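Local structure of glycoside hydrolase family protein (Novosphingobium sp. PP1Y, 6Q2F) at residues Arg498-Ser504 with Leu578-Ala584; Val472-Glu477 with Val569-Glu575; Met596-Ser600 with Gly628-Val632. The protein probably hydrolyses alpha-L-rhamnosides, releasing terminal rhamnose as an alpha-L-rhamnosidase of the glycoside hydrolases. All coordinates share one frame; numbering follows the deposited sequence.

Contact 1: residues Arg498-Ser504 with Leu578-Ala584. With NA (sodium ion), chain B.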
loop_
_atom_site.group_PDB
_atom_site.type_symbol
_atom_site.label_atom_id
_atom_site.label_comp_id
_atom_site.label_asym_id
_atom_site.label_seq_id
_atom_site.Cartn_x
_atom_site.Cartn_y
_atom_site.Cartn_z
ATOM N N ARG A 498 7.107 22.073 2.999
ATOM C CA ARG A 498 6.461 21.856 4.285
ATOM C C ARG A 498 6.527 20.414 4.728
ATOM O O ARG A 498 6.223 20.127 5.890
ATOM C CB ARG A 498 4.974 22.257 4.240
ATOM C CG ARG A 498 4.727 23.672 3.693
ATOM C CD ARG A 498 5.465 24.696 4.552
ATOM N NE ARG A 498 5.193 24.488 5.965
ATOM C CZ ARG A 498 4.082 24.882 6.582
ATOM N NH1 ARG A 498 3.117 25.498 5.900
ATOM N NH2 ARG A 498 3.923 24.635 7.880
ATOM N N ALA A 499 6.865 19.492 3.827
ATOM C CA ALA A 499 6.637 18.106 4.173
ATOM C C ALA A 499 7.588 17.201 3.435
ATOM O O ALA A 499 8.105 17.536 2.361
ATOM C CB ALA A 499 5.178 17.685 3.857
ATOM N N LEU A 500 7.751 16.022 4.011
ATOM C CA LEU A 500 8.561 14.936 3.499
ATOM C C LEU A 500 7.627 13.784 3.180
ATOM O O LEU A 500 6.653 13.556 3.898
ATOM C CB LEU A 500 9.571 14.499 4.563
ATOM C CG LEU A 500 11.051 14.292 4.316
ATOM C CD1 LEU A 500 11.619 15.395 3.436
ATOM C CD2 LEU A 500 11.712 14.294 5.705
ATOM N N LEU A 501 7.909 13.059 2.114
ATOM C CA LEU A 501 7.119 11.891 1.765
ATOM C C LEU A 501 8.038 10.682 1.785
ATOM O O LEU A 501 9.065 10.680 1.099
ATOM C CB LEU A 501 6.474 12.046 0.384
ATOM C CG LEU A 501 6.047 10.717 -0.248
ATOM C CD1 LEU A 501 4.896 10.123 0.544
ATOM C CD2 LEU A 501 5.575 10.952 -1.675
ATOM N N THR A 502 7.687 9.665 2.586
ATOM C CA THR A 502 8.349 8.368 2.497
ATOM C C THR A 502 7.439 7.491 1.647
ATOM O O THR A 502 6.378 7.052 2.102
ATOM C CB THR A 502 8.635 7.746 3.874
ATOM O OG1 THR A 502 7.421 7.568 4.608
ATOM C CG2 THR A 502 9.581 8.616 4.694
ATOM N N ASP A 503 7.830 7.311 0.388
ATOM C CA ASP A 503 7.112 6.478 -0.562
ATOM C C ASP A 503 7.092 5.034 -0.057
ATOM O O ASP A 503 7.817 4.664 0.873
ATOM C CB ASP A 503 7.804 6.564 -1.919
ATOM C CG ASP A 503 6.872 6.296 -3.083
ATOM O OD1 ASP A 503 5.718 5.858 -2.844
ATOM O OD2 ASP A 503 7.307 6.515 -4.230
ATOM N N SER A 504 6.244 4.212 -0.678
ATOM C CA SER A 504 6.152 2.810 -0.271
ATOM C C SER A 504 7.499 2.123 -0.490
ATOM O O SER A 504 8.229 2.436 -1.433
ATOM C CB SER A 504 5.043 2.104 -1.055
ATOM O OG SER A 504 5.250 2.284 -2.433
ATOM N N LEU A 578 9.139 20.094 9.527
ATOM C CA LEU A 578 8.497 19.408 8.420
ATOM C C LEU A 578 7.493 18.384 8.946
ATOM O O LEU A 578 7.673 17.809 10.024
ATOM C CB LEU A 578 9.540 18.700 7.550
ATOM C CG LEU A 578 10.585 19.593 6.855
ATOM C CD1 LEU A 578 11.737 18.764 6.277
ATOM C CD2 LEU A 578 9.916 20.378 5.723
ATOM N N LYS A 579 6.436 18.151 8.165
ATOM C CA LYS A 579 5.537 17.026 8.391
ATOM C C LYS A 579 5.947 15.852 7.512
ATOM O O LYS A 579 6.671 16.006 6.529
ATOM C CB LYS A 579 4.088 17.414 8.097
ATOM C CG LYS A 579 3.584 18.608 8.856
ATOM C CD LYS A 579 2.165 18.979 8.422
ATOM C CE LYS A 579 1.788 20.396 8.866
ATOM N NZ LYS A 579 2.402 21.459 7.993
ATOM N N VAL A 580 5.477 14.665 7.882
ATOM C CA VAL A 580 5.776 13.436 7.141
ATOM C C VAL A 580 4.475 12.831 6.635
ATOM O O VAL A 580 3.588 12.503 7.436
ATOM C CB VAL A 580 6.538 12.423 7.999
ATOM C CG1 VAL A 580 6.890 11.175 7.178
ATOM C CG2 VAL A 580 7.763 13.070 8.531
ATOM N N TYR A 581 4.358 12.717 5.311
ATOM C CA TYR A 581 3.434 11.790 4.665
ATOM C C TYR A 581 4.101 10.420 4.604
ATOM O O TYR A 581 5.208 10.292 4.071
ATOM C CB TYR A 581 3.099 12.248 3.251
ATOM C CG TYR A 581 2.203 13.443 3.153
ATOM C CD1 TYR A 581 2.706 14.721 3.276
ATOM C CD2 TYR A 581 0.843 13.286 2.888
ATOM C CE1 TYR A 581 1.874 15.812 3.181
ATOM C CE2 TYR A 581 0.016 14.352 2.761
ATOM C CZ TYR A 581 0.520 15.615 2.907
ATOM O OH TYR A 581 -0.333 16.676 2.801
ATOM N N GLY A 582 3.433 9.394 5.120
ATOM C CA GLY A 582 4.126 8.124 5.271
ATOM C C GLY A 582 3.352 6.943 4.720
ATOM O O GLY A 582 2.339 6.525 5.289
ATOM N N GLU A 583 3.839 6.395 3.612
ATOM C CA GLU A 583 3.314 5.144 3.100
ATOM C C GLU A 583 4.058 4.007 3.776
ATOM O O GLU A 583 5.014 4.218 4.519
ATOM C CB GLU A 583 3.461 5.064 1.576
ATOM C CG GLU A 583 2.657 6.064 0.816
ATOM C CD GLU A 583 2.629 5.781 -0.699
ATOM O OE1 GLU A 583 3.337 4.860 -1.166
ATOM O OE2 GLU A 583 1.892 6.488 -1.405
ATOM N N ALA A 584 3.631 2.785 3.500
ATOM C CA ALA A 584 4.280 1.625 4.086
ATOM C C ALA A 584 4.576 0.561 3.040
ATOM O O ALA A 584 5.331 0.808 2.100
ATOM C CB ALA A 584 3.423 1.066 5.231
HETATM NA NA NA B . 3.493 3.967 -3.431
HETATM O O HOH W 1 5.381 21.857 7.946
HETATM O O HOH W 2 7.386 4.150 3.479
#
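Two adjacent parallel strands of a (beta/alpha)8 barrel, 498-502 and 579-582, are zipped together by their backbones, and at the C-terminal side of the pair, beyond the last bridge, they hold a sodium ion. The ladder runs from Lys579 N, bonded to Arg498 O (3.0 Å), to Glu583 N on Thr502 O (3.0 Å). On the face turned into the barrel, Ala499 CB meets the Tyr581 ring at its edge, in plane, 3.9 Å from Tyr581 CE1, while the Leu501 side chain crosses that of Tyr581 at about a right angle, CD1 resting on CB. The side chains of Asp503 and Glu583 run side by side with carboxylate planes 70° apart, and the close approach of OD1 and OE1 is explained by the sodium both bind. Glu583 OE1 binds it at 2.4 Å, Ser504 OG at 2.6 Å and Asp503 OD1, more loosely, at 3.0 Å; with chi1 at 54°, the Ser504 hydroxyl stands between its backbone N and carbonyl carbon and faces the ion. Glu586 and Glu644 complete the site. Strands 127-131 and 604-610 flank the pair, Leu501 and Tyr581 face strand 56-62 inside the barrel, and Thr502 and Val580 pack outward on helix 543-575.

Contact 2: residues Val472-Glu477 with Val569-Glu575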
loop_
_atom_site.group_PDB
_atom_site.type_symbol
_atom_site.label_atom_id
_atom_site.label_comp_id
_atom_site.label_asym_id
_atom_site.label_seq_id
_atom_site.Cartn_x
_atom_site.Cartn_y
_atom_site.Cartn_z
ATOM N N VAL A 472 20.252 6.296 9.574
ATOM C CA VAL A 472 19.078 6.932 8.990
ATOM C C VAL A 472 19.113 8.433 9.238
ATOM O O VAL A 472 18.883 9.233 8.323
ATOM C CB VAL A 472 17.794 6.287 9.543
ATOM C CG1 VAL A 472 16.586 7.106 9.105
ATOM C CG2 VAL A 472 17.672 4.855 9.037
ATOM N N ARG A 473 19.447 8.840 10.467
ATOM C CA ARG A 473 19.477 10.259 10.808
ATOM C C ARG A 473 20.536 11.002 10.011
ATOM O O ARG A 473 20.294 12.116 9.533
ATOM C CB ARG A 473 19.739 10.436 12.301
ATOM C CG ARG A 473 19.950 11.886 12.729
ATOM C CD ARG A 473 20.081 11.973 14.268
ATOM N NE ARG A 473 18.792 11.803 14.933
ATOM C CZ ARG A 473 17.933 12.796 15.123
ATOM N NH1 ARG A 473 18.231 14.022 14.698
ATOM N NH2 ARG A 473 16.798 12.573 15.756
ATOM N N GLU A 474 21.728 10.413 9.888
ATOM C CA GLU A 474 22.780 11.037 9.093
ATOM C C GLU A 474 22.351 11.142 7.640
ATOM O O GLU A 474 22.535 12.180 7.003
ATOM C CB GLU A 474 24.089 10.244 9.196
ATOM C CG GLU A 474 24.761 10.263 10.562
ATOM C CD GLU A 474 26.038 9.409 10.589
ATOM O OE1 GLU A 474 26.531 9.047 9.502
ATOM O OE2 GLU A 474 26.538 9.095 11.694
ATOM N N TYR A 475 21.778 10.068 7.096
ATOM C CA TYR A 475 21.246 10.137 5.741
ATOM C C TYR A 475 20.289 11.319 5.589
ATOM O O TYR A 475 20.449 12.149 4.693
ATOM C CB TYR A 475 20.532 8.835 5.360
ATOM C CG TYR A 475 19.697 9.061 4.127
ATOM C CD1 TYR A 475 20.278 9.032 2.864
ATOM C CD2 TYR A 475 18.341 9.370 4.225
ATOM C CE1 TYR A 475 19.537 9.275 1.744
ATOM C CE2 TYR A 475 17.592 9.638 3.107
ATOM C CZ TYR A 475 18.187 9.571 1.864
ATOM O OH TYR A 475 17.434 9.826 0.751
ATOM N N LEU A 476 19.300 11.423 6.480
ATOM C CA LEU A 476 18.213 12.379 6.271
ATOM C C LEU A 476 18.630 13.804 6.618
ATOM O O LEU A 476 18.187 14.753 5.964
ATOM C CB LEU A 476 16.964 11.955 7.076
ATOM C CG LEU A 476 15.661 12.619 6.575
ATOM C CD1 LEU A 476 15.364 12.248 5.116
ATOM C CD2 LEU A 476 14.429 12.352 7.459
ATOM N N GLU A 477 19.471 13.986 7.641
ATOM C CA GLU A 477 19.951 15.334 7.927
ATOM C C GLU A 477 20.739 15.880 6.748
ATOM O O GLU A 477 20.573 17.044 6.367
ATOM C CB GLU A 477 20.793 15.360 9.208
ATOM C CG GLU A 477 19.911 15.193 10.469
ATOM C CD GLU A 477 20.691 15.225 11.776
ATOM O OE1 GLU A 477 21.926 15.021 11.756
ATOM O OE2 GLU A 477 20.045 15.453 12.824
ATOM N N VAL A 569 12.882 9.142 10.877
ATOM C CA VAL A 569 12.492 10.034 9.789
ATOM C C VAL A 569 11.552 11.105 10.319
ATOM O O VAL A 569 11.734 12.304 10.060
ATOM C CB VAL A 569 11.850 9.234 8.644
ATOM C CG1 VAL A 569 11.125 10.171 7.721
ATOM C CG2 VAL A 569 12.918 8.457 7.866
ATOM N N ALA A 570 10.570 10.689 11.134
ATOM C CA ALA A 570 9.616 11.648 11.682
ATOM C C ALA A 570 10.303 12.599 12.648
ATOM O O ALA A 570 10.022 13.798 12.652
ATOM C CB ALA A 570 8.449 10.920 12.371
ATOM N N ASP A 571 11.218 12.082 13.471
ATOM C CA ASP A 571 11.948 12.940 14.408
ATOM C C ASP A 571 12.729 14.017 13.672
ATOM O O ASP A 571 12.664 15.201 14.014
ATOM C CB ASP A 571 12.898 12.100 15.265
ATOM C CG ASP A 571 12.173 11.226 16.257
ATOM O OD1 ASP A 571 10.938 11.379 16.369
ATOM O OD2 ASP A 571 12.848 10.395 16.916
ATOM N N VAL A 572 13.496 13.607 12.663
ATOM C CA VAL A 572 14.321 14.555 11.917
ATOM C C VAL A 572 13.448 15.559 11.181
ATOM O O VAL A 572 13.741 16.755 11.162
ATOM C CB VAL A 572 15.253 13.807 10.951
ATOM C CG1 VAL A 572 16.001 14.808 10.074
ATOM C CG2 VAL A 572 16.220 12.941 11.755
ATOM N N ALA A 573 12.360 15.092 10.568
ATOM C CA ALA A 573 11.438 16.016 9.911
ATOM C C ALA A 573 10.915 17.041 10.898
ATOM O O ALA A 573 10.921 18.247 10.626
ATOM C CB ALA A 573 10.281 15.245 9.276
ATOM N N HIS A 574 10.493 16.572 12.071
ATOM C CA HIS A 574 9.929 17.467 13.071
ATOM C C HIS A 574 10.958 18.453 13.586
ATOM O O HIS A 574 10.641 19.629 13.798
ATOM C CB HIS A 574 9.319 16.641 14.201
ATOM C CG HIS A 574 8.157 15.821 13.738
ATOM N ND1 HIS A 574 7.693 14.717 14.418
ATOM C CD2 HIS A 574 7.393 15.929 12.620
ATOM C CE1 HIS A 574 6.693 14.179 13.741
ATOM N NE2 HIS A 574 6.480 14.904 12.654
ATOM N N GLU A 575 12.194 17.998 13.780
ATOM C CA GLU A 575 13.251 18.908 14.192
ATOM C C GLU A 575 13.464 20.015 13.176
ATOM O O GLU A 575 13.946 21.085 13.544
ATOM C CB GLU A 575 14.555 18.130 14.427
ATOM C CG GLU A 575 14.503 17.240 15.688
ATOM C CD GLU A 575 15.453 16.056 15.605
ATOM O OE1 GLU A 575 16.422 16.127 14.813
ATOM O OE2 GLU A 575 15.207 15.051 16.293
HETATM O O HOH W 3 15.576 10.146 16.621
HETATM O O HOH W 4 17.952 17.548 12.741
#
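Helices 472-477 and 569-575 run in broadly the same direction, 9.7 Å apart at their closest and inclined by 38°, with Arg473 and Val572 bringing their backbones nearest. On the more exposed side of the interface Arg473 reaches across to the other helix. Its CG stands anti to the backbone N (chi1 173°), and a bend further out along the chain turns the guanidinium over. There it meets Glu575 end-on: NH1 bonds OE1 at 2.8 Å and NH2 bonds OE2 at 3.0 Å, both through syn lone pairs, with the two planar groups only 15° from coplanar. Arg473 NH1 also holds Glu477 OE2 at 3.0 Å, one helical turn along its own helix, reaching that oxygen from above the carboxylate plane. Water 3 extends the network from NH2 to Asp571 OD2, and water 4 donates to both Glu477 OE2 and Glu575 OE1.

Val572 CG2 lies 3.7 Å from Arg473 NH1, so one face of the guanidinium rests on a methyl group. Deeper in, Leu476 and Val572 lie alongside with their ends pointing opposite ways; Leu476 CD2 comes 3.9 Å from Val572 CB and 4.0 Å from Val569 CG1. Val472 CG1 meets Val569 CG2 at 4.1 Å, and Leu476 also reaches down to Leu500 of the barrel strand below. Replacing Arg473 by an alanine would probably leave Glu477 and Glu575 facing each other without their shared cation and take away the guanidinium that lies on Val572 CG2.

The contact thus joins two neighbouring outer helices of the barrel by a layered interface: aliphatic close to the sheet and ionic toward solvent. Because one arginine serves two acids, the positive charge is likely to ease the repulsion between those carboxylates and favour their ionised forms.

Contact 3: residues Met596-Ser600 with Gly628-Val632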
loop_
_atom_site.group_PDB
_atom_site.type_symbol
_atom_site.label_atom_id
_atom_site.label_comp_id
_atom_site.label_asym_id
_atom_site.label_seq_id
_atom_site.Cartn_x
_atom_site.Cartn_y
_atom_site.Cartn_z
HETATM N N MSE A 596 1.006 -0.861 10.084
HETATM C CA MSE A 596 0.501 0.179 10.987
HETATM C C MSE A 596 1.655 0.826 11.737
HETATM O O MSE A 596 1.744 2.043 11.834
HETATM C CB MSE A 596 -0.543 -0.371 11.975
HETATM C CG MSE A 596 -1.865 -0.678 11.271
HETATM SE SE MSE A 596 -3.283 -1.093 12.561
HETATM C CE MSE A 596 -3.374 0.568 13.504
ATOM N N ALA A 597 2.543 -0.006 12.269
ATOM C CA ALA A 597 3.659 0.532 13.040
ATOM C C ALA A 597 4.518 1.435 12.168
ATOM O O ALA A 597 4.950 2.508 12.594
ATOM C CB ALA A 597 4.482 -0.620 13.624
HETATM N N MSE A 598 4.721 1.036 10.928
HETATM C CA MSE A 598 5.555 1.790 9.986
HETATM C C MSE A 598 5.005 3.196 9.734
HETATM O O MSE A 598 5.749 4.088 9.349
HETATM C CB MSE A 598 5.673 1.025 8.678
HETATM C CG MSE A 598 6.547 -0.208 8.777
HETATM SE SE MSE A 598 6.126 -1.434 7.333
HETATM C CE MSE A 598 6.996 -0.378 5.905
ATOM N N ARG A 599 3.707 3.397 9.982
ATOM C CA ARG A 599 3.092 4.692 9.722
ATOM C C ARG A 599 2.688 5.430 10.990
ATOM O O ARG A 599 2.222 6.568 10.907
ATOM C CB ARG A 599 1.885 4.520 8.792
ATOM C CG ARG A 599 2.244 4.138 7.364
ATOM C CD ARG A 599 1.013 3.950 6.420
ATOM N NE ARG A 599 0.387 2.663 6.652
ATOM C CZ ARG A 599 -0.357 2.012 5.771
ATOM N NH1 ARG A 599 -0.585 2.527 4.572
ATOM N NH2 ARG A 599 -0.871 0.838 6.093
ATOM N N SER A 600 2.909 4.834 12.159
ATOM C CA SER A 600 2.388 5.367 13.412
ATOM C C SER A 600 3.069 6.664 13.830
ATOM O O SER A 600 2.510 7.425 14.624
ATOM C CB SER A 600 2.552 4.306 14.507
ATOM O OG SER A 600 3.931 4.013 14.679
ATOM N N GLY A 628 -5.472 -0.019 6.729
ATOM C CA GLY A 628 -4.399 0.107 7.703
ATOM C C GLY A 628 -4.034 1.550 7.961
ATOM O O GLY A 628 -3.888 1.972 9.108
ATOM N N ALA A 629 -3.874 2.331 6.897
ATOM C CA ALA A 629 -3.499 3.726 7.090
ATOM C C ALA A 629 -4.599 4.485 7.828
ATOM O O ALA A 629 -4.313 5.316 8.694
ATOM C CB ALA A 629 -3.193 4.387 5.743
ATOM N N ALA A 630 -5.868 4.216 7.493
ATOM C CA ALA A 630 -6.951 4.896 8.192
ATOM C C ALA A 630 -6.962 4.503 9.663
ATOM O O ALA A 630 -7.158 5.356 10.536
ATOM C CB ALA A 630 -8.301 4.576 7.544
ATOM N N SER A 631 -6.731 3.219 9.958
ATOM C CA SER A 631 -6.700 2.778 11.349
ATOM C C SER A 631 -5.608 3.499 12.126
ATOM O O SER A 631 -5.816 3.900 13.274
ATOM C CB SER A 631 -6.506 1.264 11.411
ATOM O OG SER A 631 -7.495 0.600 10.635
ATOM N N VAL A 632 -4.436 3.685 11.513
ATOM C CA VAL A 632 -3.357 4.410 12.189
ATOM C C VAL A 632 -3.836 5.798 12.583
ATOM O O VAL A 632 -3.746 6.203 13.754
ATOM C CB VAL A 632 -2.097 4.484 11.300
ATOM C CG1 VAL A 632 -1.068 5.440 11.931
ATOM C CG2 VAL A 632 -1.466 3.107 11.155
#
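The guanidinium of Arg599 lies with one face against Ala629 CB, which sits 3.4 Å from Arg599 NH1, offset toward the rim of the group. This places the loop that follows barrel strand 579-582 against helix 620-636, the helix of the beta-alpha-beta crossover between strands 604-610 and 642-649. No hydrogen bond joins the two segments; the polar end of Arg599 is satisfied around them, NE by Asp595 O and NH1 by Met606 O and a salt bridge to Asp625. Arg599 NH2 comes 3.7 Å from Gly628 C, a close approach made possible by the absence of a side chain on that glycine.

Val632 carries much of the remaining contact, its two methyls divided between different parts of the loop. Val632 CG2 touches Met596 CB at 3.7 Å, the two side chains passing one another head to tail, while Val632 CG1 lies 3.8 Å from Ser600 CA. Met596, modelled as selenomethionine, bends at its last torsion (chi3 62°) and brings CE to within 3.8 Å of Ser631 CB. The loop keeps a helix-like turn here: Ala597 O accepts from the backbone N of Ser600, and Ser600 OG bonds the same Ala597 O at 2.8 Å.

In the fold
All three contacts belong to one (beta/alpha)8 barrel, at different depths. Contact 1 is core, two strands held by main-chain bonds and a shared metal; contact 2 lies on the outside and pairs the helices that precede those same two strands, so Leu476 and Val569 pack on Leu500 and Thr502 beneath them. Its two glutamates share one arginine, which probably offsets part of their charge, whereas the acids of contact 1 gather round sodium. Contact 3 is again buried, but its arginine finds its polar partners outside the two segments, which meet by van der Waals packing alone, guanidinium on Ala629 included. It also touches contact 1, where Arg599 lies along Gly582 and Ala584. Contacts 2 and 3 do not meet.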